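Nitrite oxidoreductase subunit A (Kuenenia stuttgartiensis, PDB 7B04) binds an iron/sulfur cluster and a molybdenum atom as the A subunit of an oxidoreductase of the molybdopterin family. Local coordinates at residues Asn593-Leu603 with Arg765-Gly776. Residues are numbered along the deposited sequence; the frame is centred on the assembly and turned at random.
Sequences NLDPYASAKDL and RASVYINRLLDG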
# COMPACT_ATOMS: atom_id res chain seq x y z
N ASN B 593 9.72 -42.37 2.00
CA ASN B 593 10.77 -42.73 1.06
C ASN B 593 12.03 -41.93 1.36
O ASN B 593 12.01 -40.68 1.36
CB ASN B 593 10.33 -42.51 -0.38
CG ASN B 593 11.23 -43.19 -1.37
OD1 ASN B 593 12.16 -43.91 -0.98
ND2 ASN B 593 10.95 -43.03 -2.65
N LEU B 594 13.13 -42.64 1.60
CA LEU B 594 14.40 -42.03 1.97
C LEU B 594 15.42 -42.11 0.83
O LEU B 594 16.62 -42.00 1.05
CB LEU B 594 14.95 -42.70 3.23
CG LEU B 594 14.44 -42.05 4.53
CD1 LEU B 594 13.18 -42.76 5.01
CD2 LEU B 594 15.52 -42.05 5.60
N ASP B 595 14.94 -42.30 -0.41
CA ASP B 595 15.79 -42.29 -1.58
C ASP B 595 15.79 -40.89 -2.16
O ASP B 595 14.72 -40.38 -2.51
CB ASP B 595 15.26 -43.28 -2.62
CG ASP B 595 16.22 -43.47 -3.78
OD1 ASP B 595 17.43 -43.59 -3.54
OD2 ASP B 595 15.74 -43.52 -4.93
N PRO B 596 16.95 -40.22 -2.25
CA PRO B 596 16.96 -38.86 -2.82
C PRO B 596 16.47 -38.80 -4.25
O PRO B 596 15.89 -37.78 -4.66
CB PRO B 596 18.44 -38.44 -2.71
CG PRO B 596 19.01 -39.34 -1.66
CD PRO B 596 18.29 -40.64 -1.80
N TYR B 597 16.66 -39.86 -5.02
CA TYR B 597 16.37 -39.91 -6.45
C TYR B 597 15.01 -40.54 -6.74
O TYR B 597 14.82 -41.25 -7.73
CB TYR B 597 17.50 -40.64 -7.15
CG TYR B 597 18.82 -40.16 -6.59
CD1 TYR B 597 19.10 -38.80 -6.53
CD2 TYR B 597 19.75 -41.04 -6.05
CE1 TYR B 597 20.27 -38.34 -5.99
CE2 TYR B 597 20.93 -40.58 -5.51
CZ TYR B 597 21.19 -39.22 -5.49
OH TYR B 597 22.35 -38.73 -4.95
N ALA B 598 14.06 -40.27 -5.85
CA ALA B 598 12.74 -40.89 -5.87
C ALA B 598 11.79 -40.14 -6.79
O ALA B 598 11.55 -38.95 -6.60
CB ALA B 598 12.18 -40.93 -4.45
N SER B 599 11.26 -40.83 -7.80
CA SER B 599 10.16 -40.27 -8.57
C SER B 599 8.95 -40.07 -7.67
O SER B 599 8.73 -40.83 -6.72
CB SER B 599 9.80 -41.18 -9.75
OG SER B 599 8.68 -40.68 -10.45
N ALA B 600 8.17 -39.03 -7.96
CA ALA B 600 7.01 -38.72 -7.13
C ALA B 600 5.98 -39.84 -7.13
O ALA B 600 5.15 -39.90 -6.21
CB ALA B 600 6.36 -37.42 -7.60
N LYS B 601 6.02 -40.73 -8.11
CA LYS B 601 5.11 -41.87 -8.14
C LYS B 601 5.62 -43.03 -7.29
O LYS B 601 4.86 -43.96 -7.02
CB LYS B 601 4.88 -42.34 -9.57
CG LYS B 601 4.06 -41.37 -10.41
CD LYS B 601 3.81 -41.91 -11.80
CE LYS B 601 2.99 -40.93 -12.63
NZ LYS B 601 2.74 -41.44 -14.01
N ASP B 602 6.88 -42.99 -6.87
CA ASP B 602 7.43 -43.97 -5.94
C ASP B 602 7.14 -43.64 -4.49
O ASP B 602 7.63 -44.34 -3.60
CB ASP B 602 8.95 -44.09 -6.14
CG ASP B 602 9.32 -44.63 -7.51
OD1 ASP B 602 8.54 -45.41 -8.08
OD2 ASP B 602 10.40 -44.26 -8.01
N LEU B 603 6.35 -42.60 -4.23
CA LEU B 603 6.04 -42.18 -2.87
C LEU B 603 4.77 -42.87 -2.39
O LEU B 603 3.81 -43.04 -3.15
CB LEU B 603 5.85 -40.66 -2.81
CG LEU B 603 7.06 -39.79 -3.14
CD1 LEU B 603 6.65 -38.32 -3.18
CD2 LEU B 603 8.17 -40.01 -2.13
N ARG B 765 19.00 -30.43 2.20
CA ARG B 765 18.61 -30.68 0.81
C ARG B 765 17.08 -30.73 0.73
O ARG B 765 16.48 -31.80 0.72
CB ARG B 765 19.24 -31.99 0.29
CG ARG B 765 20.74 -32.08 0.49
CD ARG B 765 21.32 -33.32 -0.18
NE ARG B 765 20.80 -34.56 0.39
CZ ARG B 765 21.05 -35.77 -0.11
NH1 ARG B 765 20.53 -36.84 0.47
NH2 ARG B 765 21.81 -35.90 -1.18
N ALA B 766 16.46 -29.55 0.66
CA ALA B 766 15.02 -29.48 0.45
C ALA B 766 14.66 -29.56 -1.02
O ALA B 766 13.47 -29.73 -1.34
CB ALA B 766 14.45 -28.18 1.05
N SER B 767 15.64 -29.42 -1.91
CA SER B 767 15.39 -29.59 -3.34
C SER B 767 14.80 -30.96 -3.64
O SER B 767 14.08 -31.13 -4.63
CB SER B 767 16.69 -29.40 -4.13
OG SER B 767 17.19 -28.08 -3.97
N VAL B 768 15.09 -31.96 -2.80
CA VAL B 768 14.50 -33.28 -2.96
C VAL B 768 12.98 -33.20 -2.89
O VAL B 768 12.27 -33.67 -3.78
CB VAL B 768 15.06 -34.26 -1.91
CG1 VAL B 768 14.16 -35.48 -1.78
CG2 VAL B 768 16.48 -34.67 -2.26
N TYR B 769 12.46 -32.58 -1.82
CA TYR B 769 11.02 -32.45 -1.67
C TYR B 769 10.43 -31.56 -2.76
O TYR B 769 9.32 -31.81 -3.25
CB TYR B 769 10.67 -31.89 -0.29
CG TYR B 769 11.15 -32.74 0.86
CD1 TYR B 769 10.60 -33.99 1.11
CD2 TYR B 769 12.13 -32.27 1.73
CE1 TYR B 769 11.03 -34.76 2.17
CE2 TYR B 769 12.56 -33.04 2.80
CZ TYR B 769 12.01 -34.28 3.01
OH TYR B 769 12.44 -35.04 4.07
N ILE B 770 11.15 -30.50 -3.15
CA ILE B 770 10.66 -29.62 -4.21
C ILE B 770 10.56 -30.39 -5.52
O ILE B 770 9.58 -30.24 -6.27
CB ILE B 770 11.58 -28.39 -4.35
CG1 ILE B 770 11.57 -27.58 -3.05
CG2 ILE B 770 11.14 -27.52 -5.51
CD1 ILE B 770 12.62 -26.49 -3.00
N ASN B 771 11.56 -31.22 -5.83
CA ASN B 771 11.50 -32.03 -7.04
C ASN B 771 10.35 -33.02 -6.98
O ASN B 771 9.69 -33.29 -7.98
CB ASN B 771 12.83 -32.75 -7.25
CG ASN B 771 13.96 -31.81 -7.64
OD1 ASN B 771 13.76 -30.88 -8.42
ND2 ASN B 771 15.14 -32.05 -7.09
N ARG B 772 10.10 -33.58 -5.79
CA ARG B 772 8.96 -34.48 -5.61
C ARG B 772 7.63 -33.75 -5.76
O ARG B 772 6.60 -34.40 -5.94
CB ARG B 772 9.03 -35.15 -4.24
CG ARG B 772 10.16 -36.14 -4.08
CD ARG B 772 10.13 -36.76 -2.69
NE ARG B 772 11.25 -37.67 -2.46
CZ ARG B 772 11.47 -38.29 -1.31
NH1 ARG B 772 10.71 -38.03 -0.26
NH2 ARG B 772 12.51 -39.11 -1.18
N LEU B 773 7.63 -32.42 -5.64
CA LEU B 773 6.43 -31.63 -5.90
C LEU B 773 6.33 -31.21 -7.36
O LEU B 773 5.24 -31.25 -7.95
CB LEU B 773 6.40 -30.40 -5.00
CG LEU B 773 6.09 -30.71 -3.54
CD1 LEU B 773 6.29 -29.48 -2.67
CD2 LEU B 773 4.66 -31.23 -3.42
N LEU B 774 7.45 -30.81 -7.96
CA LEU B 774 7.47 -30.51 -9.39
C LEU B 774 7.08 -31.75 -10.19
O LEU B 774 6.08 -31.76 -10.90
CB LEU B 774 8.85 -30.00 -9.81
CG LEU B 774 9.26 -28.64 -9.26
CD1 LEU B 774 10.74 -28.42 -9.49
CD2 LEU B 774 8.45 -27.53 -9.90
N ASP B 775 7.87 -32.81 -10.05
CA ASP B 775 7.45 -34.10 -10.57
C ASP B 775 6.22 -34.55 -9.79
O ASP B 775 6.18 -34.45 -8.56
CB ASP B 775 8.59 -35.12 -10.42
CG ASP B 775 8.38 -36.36 -11.26
OD1 ASP B 775 8.51 -36.27 -12.50
OD2 ASP B 775 8.10 -37.42 -10.68
N GLY B 776 5.21 -35.01 -10.51
CA GLY B 776 3.95 -35.38 -9.90
C GLY B 776 2.85 -34.34 -9.96
O GLY B 776 1.78 -34.57 -9.41
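The guanidinium of R772 lies between two aliphatic side chains, L603 with CD2 over one face, 3.5 Å above the plane, and V768, from the same helix, with CG1 over the opposite one; both sit toward the rim. At its edge are two carbonyls of segment 593-603. R772 NH2 donates to D595 O at 2.9 Å, in the guanidinium plane. The same R772 NH2 also donates to N593 O at 3.0 Å, somewhat tilted from that plane, while R772 NH1 reaches N593 O only weakly. The side chain arrives there extended from CG to NE, with L603 CD1 and CD2 against its CD and A598 CB near NE and NH2. E587 forms a long, weak ion pair with R772 NH1. In this molybdopterin oxidoreductase subunit the contact lays an irregular loop, with a type I turn from D595 to A598, against helix 767-774. P596 begins the turn's central pair, its CG 3.6 Å from NH1 of R765, an arginine salt-bridged to E763. Just past the helix, D775 OD2 accepts a hydrogen bond from A600 N at 3.2 Å through its anti lone pair and, weakly, one from S599 OG. D775 CG stands anti to the backbone N (chi1 -164°), carrying the carboxylate to the loop, while A600 CB sits against the backbone at R772, D775 and G776.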